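Local coordinates for regulatory protein recX (Lactobacillus salivarius, PDB 3E3V) that probably modulates the activity of the recombinase RecA through a chain of three-helix domains, of which this fragment carries three, at residues A[84-89]-A[108-113]; A[120-125]-A[147-152]. One frame throughout, in Å; residues are numbered along the deposited sequence.

Interaction 1: A[84-89]-A[108-113]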
loop_
_atom_site.group_PDB
_atom_site.type_symbol
_atom_site.label_atom_id
_atom_site.label_comp_id
_atom_site.label_asym_id
_atom_site.label_seq_id
_atom_site.Cartn_x
_atom_site.Cartn_y
_atom_site.Cartn_z
ATOM N N LYS A 84 -3.450 6.224 -6.773
ATOM C CA LYS A 84 -3.779 4.786 -6.796
ATOM C C LYS A 84 -5.005 4.404 -5.949
ATOM O O LYS A 84 -5.265 5.000 -4.905
ATOM C CB LYS A 84 -2.565 3.959 -6.337
ATOM C CG LYS A 84 -1.306 4.153 -7.193
ATOM C CD LYS A 84 -1.626 4.008 -8.677
ATOM C CE LYS A 84 -0.367 4.106 -9.520
ATOM N NZ LYS A 84 0.371 5.357 -9.213
ATOM N N GLY A 85 -5.756 3.415 -6.429
ATOM C CA GLY A 85 -6.937 2.944 -5.728
ATOM C C GLY A 85 -6.613 1.729 -4.884
ATOM O O GLY A 85 -5.502 1.217 -4.961
ATOM N N PRO A 86 -7.573 1.223 -4.091
ATOM C CA PRO A 86 -7.420 0.061 -3.205
ATOM C C PRO A 86 -6.710 -1.147 -3.773
ATOM O O PRO A 86 -5.831 -1.712 -3.120
ATOM C CB PRO A 86 -8.866 -0.270 -2.807
ATOM C CG PRO A 86 -9.526 1.069 -2.847
ATOM C CD PRO A 86 -8.980 1.655 -4.129
ATOM N N LYS A 87 -7.082 -1.550 -4.985
ATOM C CA LYS A 87 -6.480 -2.739 -5.579
ATOM C C LYS A 87 -4.981 -2.659 -5.823
ATOM O O LYS A 87 -4.274 -3.646 -5.631
ATOM C CB LYS A 87 -7.191 -3.102 -6.876
ATOM C CG LYS A 87 -8.663 -3.454 -6.695
ATOM C CD LYS A 87 -9.249 -3.901 -8.027
ATOM C CE LYS A 87 -10.766 -3.898 -8.012
ATOM N NZ LYS A 87 -11.273 -4.068 -9.412
ATOM N N VAL A 88 -4.489 -1.500 -6.254
ATOM C CA VAL A 88 -3.059 -1.366 -6.492
ATOM C C VAL A 88 -2.355 -1.204 -5.146
ATOM O O VAL A 88 -1.274 -1.750 -4.924
ATOM C CB VAL A 88 -2.742 -0.164 -7.427
ATOM C CG1 VAL A 88 -1.233 0.046 -7.519
ATOM C CG2 VAL A 88 -3.289 -0.455 -8.842
ATOM N N ILE A 89 -2.972 -0.468 -4.237
ATOM C CA ILE A 89 -2.379 -0.277 -2.915
ATOM C C ILE A 89 -2.193 -1.656 -2.279
ATOM O O ILE A 89 -1.167 -1.939 -1.662
ATOM C CB ILE A 89 -3.292 0.616 -2.027
ATOM C CG1 ILE A 89 -3.293 2.050 -2.587
ATOM C CG2 ILE A 89 -2.805 0.616 -0.579
ATOM C CD1 ILE A 89 -4.371 2.971 -2.009
ATOM N N ILE A 108 -9.432 -0.353 4.920
ATOM C CA ILE A 108 -10.690 0.164 5.425
ATOM C C ILE A 108 -10.575 1.676 5.618
ATOM O O ILE A 108 -11.580 2.386 5.607
ATOM C CB ILE A 108 -11.050 -0.483 6.773
ATOM C CG1 ILE A 108 -11.232 -1.996 6.589
ATOM C CG2 ILE A 108 -12.292 0.164 7.338
ATOM C CD1 ILE A 108 -12.285 -2.374 5.575
ATOM N N LEU A 109 -9.351 2.171 5.792
ATOM C CA LEU A 109 -9.145 3.607 5.979
ATOM C C LEU A 109 -9.426 4.391 4.704
ATOM O O LEU A 109 -9.728 5.583 4.759
ATOM C CB LEU A 109 -7.714 3.895 6.453
ATOM C CG LEU A 109 -7.305 3.329 7.816
ATOM C CD1 LEU A 109 -5.792 3.478 7.998
ATOM C CD2 LEU A 109 -8.074 4.050 8.937
ATOM N N TYR A 110 -9.329 3.730 3.553
ATOM C CA TYR A 110 -9.589 4.422 2.292
ATOM C C TYR A 110 -11.082 4.323 2.009
ATOM O O TYR A 110 -11.520 3.530 1.182
ATOM C CB TYR A 110 -8.781 3.795 1.144
ATOM C CG TYR A 110 -8.480 4.767 0.025
ATOM C CD1 TYR A 110 -9.087 6.019 -0.008
ATOM C CD2 TYR A 110 -7.576 4.447 -0.980
ATOM C CE1 TYR A 110 -8.805 6.924 -0.993
ATOM C CE2 TYR A 110 -7.285 5.352 -1.985
ATOM C CZ TYR A 110 -7.901 6.594 -1.988
ATOM O OH TYR A 110 -7.616 7.514 -2.978
ATOM N N THR A 111 -11.852 5.142 2.723
ATOM C CA THR A 111 -13.303 5.180 2.612
ATOM C C THR A 111 -13.773 5.497 1.196
ATOM O O THR A 111 -13.025 6.064 0.386
ATOM C CB THR A 111 -13.905 6.223 3.596
ATOM O OG1 THR A 111 -13.463 7.538 3.238
ATOM C CG2 THR A 111 -13.458 5.925 5.032
ATOM N N ASP A 112 -15.019 5.132 0.904
ATOM C CA ASP A 112 -15.592 5.371 -0.417
ATOM C C ASP A 112 -15.586 6.842 -0.783
ATOM O O ASP A 112 -15.182 7.209 -1.887
ATOM C CB ASP A 112 -17.021 4.838 -0.493
ATOM C CG ASP A 112 -17.070 3.318 -0.555
ATOM O OD1 ASP A 112 -16.000 2.676 -0.488
ATOM O OD2 ASP A 112 -18.177 2.767 -0.672
ATOM N N LYS A 113 -16.027 7.689 0.138
ATOM C CA LYS A 113 -16.058 9.115 -0.147
ATOM C C LYS A 113 -14.672 9.687 -0.417
ATOM O O LYS A 113 -14.528 10.602 -1.218
ATOM C CB LYS A 113 -16.768 9.900 0.971
ATOM C CG LYS A 113 -16.259 9.686 2.383
ATOM C CD LYS A 113 -16.409 8.226 2.839
ATOM C CE LYS A 113 -17.805 7.673 2.613
ATOM N NZ LYS A 113 -17.794 6.204 2.809
#
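Tyr110 meets Ile89 with one edge of its ring: the end methyl CD1 of Ile89 sits 3.7 Å from Tyr110 CD2, near the ring plane, and the two side chains cross at about a right angle. On the same edge and in plane, the carbonyl Lys84 O lies 3.6 Å from Tyr110 CE2, a close approach of oxygen to aromatic C-H and not a classical hydrogen bond. Pro86 comes in obliquely, its CG 4.3 Å from Tyr110 CD2. No hydrogen bond joins the two segments, so apolar packing and the carbonyl at the ring edge make up the contact. The ring reaches across because Tyr110 CG stands roughly opposite the backbone N (chi1 -153°), while the backbone of Tyr110 forms the centre of an inverse gamma turn. In 84-89, Gly85 is the N-cap of helix 86-94, and Ile89 N bonds to Gly85 O at 3.1 Å, a helical turn that places Pro86 and Ile89 beside the ring. Trading Tyr110 for an alanine would probably leave Ile89 CD1 and the Pro86 ring without their aromatic neighbour and open a gap between the segments. Met79, Gln115, Lys118 and Phe151 also touch Tyr110, which thus packs the start of helix 86-94, in the second RecX three-helix domain, against the link into helix 112-129, beside helix 67-81.

Interaction 2: A[120-125]-A[147-152]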
loop_
_atom_site.group_PDB
_atom_site.type_symbol
_atom_site.label_atom_id
_atom_site.label_comp_id
_atom_site.label_asym_id
_atom_site.label_seq_id
_atom_site.Cartn_x
_atom_site.Cartn_y
_atom_site.Cartn_z
ATOM N N VAL A 120 -12.517 11.857 -8.653
ATOM C CA VAL A 120 -13.143 12.985 -9.357
ATOM C C VAL A 120 -12.064 13.951 -9.829
ATOM O O VAL A 120 -12.156 14.518 -10.919
ATOM C CB VAL A 120 -14.132 13.752 -8.440
ATOM C CG1 VAL A 120 -14.513 15.087 -9.072
ATOM C CG2 VAL A 120 -15.386 12.915 -8.226
ATOM N N THR A 121 -11.044 14.131 -8.992
ATOM C CA THR A 121 -9.926 15.011 -9.298
ATOM C C THR A 121 -9.179 14.506 -10.525
ATOM O O THR A 121 -8.824 15.283 -11.410
ATOM C CB THR A 121 -8.951 15.077 -8.111
ATOM O OG1 THR A 121 -9.629 15.640 -6.984
ATOM C CG2 THR A 121 -7.740 15.928 -8.448
ATOM N N LEU A 122 -8.941 13.200 -10.579
ATOM C CA LEU A 122 -8.232 12.616 -11.712
ATOM C C LEU A 122 -9.134 12.666 -12.935
ATOM O O LEU A 122 -8.698 13.035 -14.025
ATOM C CB LEU A 122 -7.847 11.164 -11.402
ATOM C CG LEU A 122 -7.205 10.980 -10.015
ATOM C CD1 LEU A 122 -7.033 9.498 -9.697
ATOM C CD2 LEU A 122 -5.859 11.707 -9.962
ATOM N N ALA A 123 -10.397 12.296 -12.745
ATOM C CA ALA A 123 -11.369 12.303 -13.830
ATOM C C ALA A 123 -11.524 13.699 -14.447
ATOM O O ALA A 123 -11.664 13.833 -15.661
ATOM C CB ALA A 123 -12.719 11.796 -13.325
ATOM N N GLU A 124 -11.509 14.737 -13.620
ATOM C CA GLU A 124 -11.636 16.087 -14.143
ATOM C C GLU A 124 -10.472 16.437 -15.074
ATOM O O GLU A 124 -10.680 17.032 -16.131
ATOM C CB GLU A 124 -11.713 17.105 -13.002
ATOM C CG GLU A 124 -13.014 17.050 -12.213
ATOM C CD GLU A 124 -13.082 18.104 -11.118
ATOM O OE1 GLU A 124 -13.054 19.309 -11.446
ATOM O OE2 GLU A 124 -13.160 17.729 -9.928
ATOM N N LYS A 125 -9.253 16.066 -14.687
ATOM C CA LYS A 125 -8.075 16.349 -15.509
ATOM C C LYS A 125 -8.168 15.629 -16.840
ATOM O O LYS A 125 -7.893 16.204 -17.890
ATOM C CB LYS A 125 -6.797 15.905 -14.798
ATOM C CG LYS A 125 -6.439 16.717 -13.576
ATOM C CD LYS A 125 -5.224 16.133 -12.859
ATOM C CE LYS A 125 -4.913 16.927 -11.602
ATOM N NZ LYS A 125 -3.822 16.307 -10.805
ATOM N N LEU A 147 -9.612 2.255 -13.616
ATOM C CA LEU A 147 -9.535 0.815 -13.404
ATOM C C LEU A 147 -8.088 0.365 -13.261
ATOM O O LEU A 147 -7.759 -0.379 -12.341
ATOM C CB LEU A 147 -10.171 0.029 -14.559
ATOM C CG LEU A 147 -11.687 -0.144 -14.604
ATOM C CD1 LEU A 147 -12.055 -0.880 -15.873
ATOM C CD2 LEU A 147 -12.179 -0.923 -13.376
ATOM N N THR A 148 -7.221 0.819 -14.159
ATOM C CA THR A 148 -5.818 0.423 -14.095
ATOM C C THR A 148 -5.125 0.963 -12.839
ATOM O O THR A 148 -4.080 0.447 -12.423
ATOM C CB THR A 148 -5.044 0.867 -15.364
ATOM O OG1 THR A 148 -5.081 2.293 -15.490
ATOM C CG2 THR A 148 -5.668 0.250 -16.599
ATOM N N LYS A 149 -5.720 1.989 -12.231
ATOM C CA LYS A 149 -5.186 2.577 -11.012
ATOM C C LYS A 149 -5.683 1.865 -9.750
ATOM O O LYS A 149 -5.268 2.196 -8.644
ATOM C CB LYS A 149 -5.536 4.066 -10.937
ATOM C CG LYS A 149 -4.592 4.938 -11.749
ATOM C CD LYS A 149 -4.990 6.400 -11.687
ATOM C CE LYS A 149 -4.287 7.189 -12.776
ATOM N NZ LYS A 149 -2.811 6.993 -12.733
ATOM N N GLY A 150 -6.592 0.909 -9.900
ATOM C CA GLY A 150 -7.053 0.185 -8.727
ATOM C C GLY A 150 -8.429 0.473 -8.159
ATOM O O GLY A 150 -8.806 -0.141 -7.167
ATOM N N PHE A 151 -9.182 1.392 -8.753
ATOM C CA PHE A 151 -10.524 1.688 -8.247
ATOM C C PHE A 151 -11.545 0.688 -8.770
ATOM O O PHE A 151 -11.437 0.213 -9.898
ATOM C CB PHE A 151 -10.923 3.120 -8.622
ATOM C CG PHE A 151 -10.100 4.170 -7.920
ATOM C CD1 PHE A 151 -10.372 4.510 -6.596
ATOM C CD2 PHE A 151 -9.038 4.801 -8.573
ATOM C CE1 PHE A 151 -9.600 5.472 -5.925
ATOM C CE2 PHE A 151 -8.255 5.761 -7.923
ATOM C CZ PHE A 151 -8.533 6.103 -6.593
ATOM N N SER A 152 -12.529 0.354 -7.942
ATOM C CA SER A 152 -13.555 -0.614 -8.337
ATOM C C SER A 152 -14.627 0.009 -9.235
ATOM O O SER A 152 -14.816 1.232 -9.256
ATOM C CB SER A 152 -14.249 -1.194 -7.100
ATOM O OG SER A 152 -15.144 -0.238 -6.559
#
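Leu122 projects from helix 112-129 toward the Schellman motif that ends helix 135-148, and one methyl, CD1, makes both contacts with the turn. This is packing inside the third three-helix domain of RecX, whose sequence family belongs to the helix-turn-helix clan. Leu122 CD1 lies 4.2 Å from Lys149 CD, so the leucine meets the lysine partway along its aliphatic chain and not at its ammonium group. That chain is extended as far as CE, and its last torsion then turns NZ aside (chi4 -54°) to a salt bridge with Asp83, a residue that Leu122 also touches. Phe151 comes to the same methyl obliquely. Both side chains of the turn therefore converge on Leu122: on either side of Gly150 in sequence, Lys149 and Phe151 both point toward 120-125. Gly150 has a positive phi (105°), where a CB would be jammed against the carbonyl O of Lys149, and its N bonds back to Leu147 O at 3.0 Å. Phe151 also touches Leu146 of helix 135-148, and helix 112-129 packs against both that helix and helix 153-165, which completes the domain. Across the segments no hydrogen bond forms, and Phe151 meets the leucine through CE2, 4.3 Å from Leu122 CD1.

How the interactions relate
From the N terminus, the chain leaves helix 67-81 and enters 84-89; interaction 1 then closes a mainly helical loop through helices 86-94 and 100-107 back to 108-113. Helix 112-129 follows directly, and interaction 2 closes a second loop from 120-125 through helix 135-148 to 147-152. The loops stand in series, neither nested nor crossed, but share helix 112-129. Their centres are 11 Å apart and they touch: Gly85 N lies 2.6 Å from Lys149 O and Lys87 N 3.1 Å from Gly150 O, both probable hydrogen bonds. The start of helix 86-94 thereby meets the turn after helix 135-148, tying the second three-helix unit to the third.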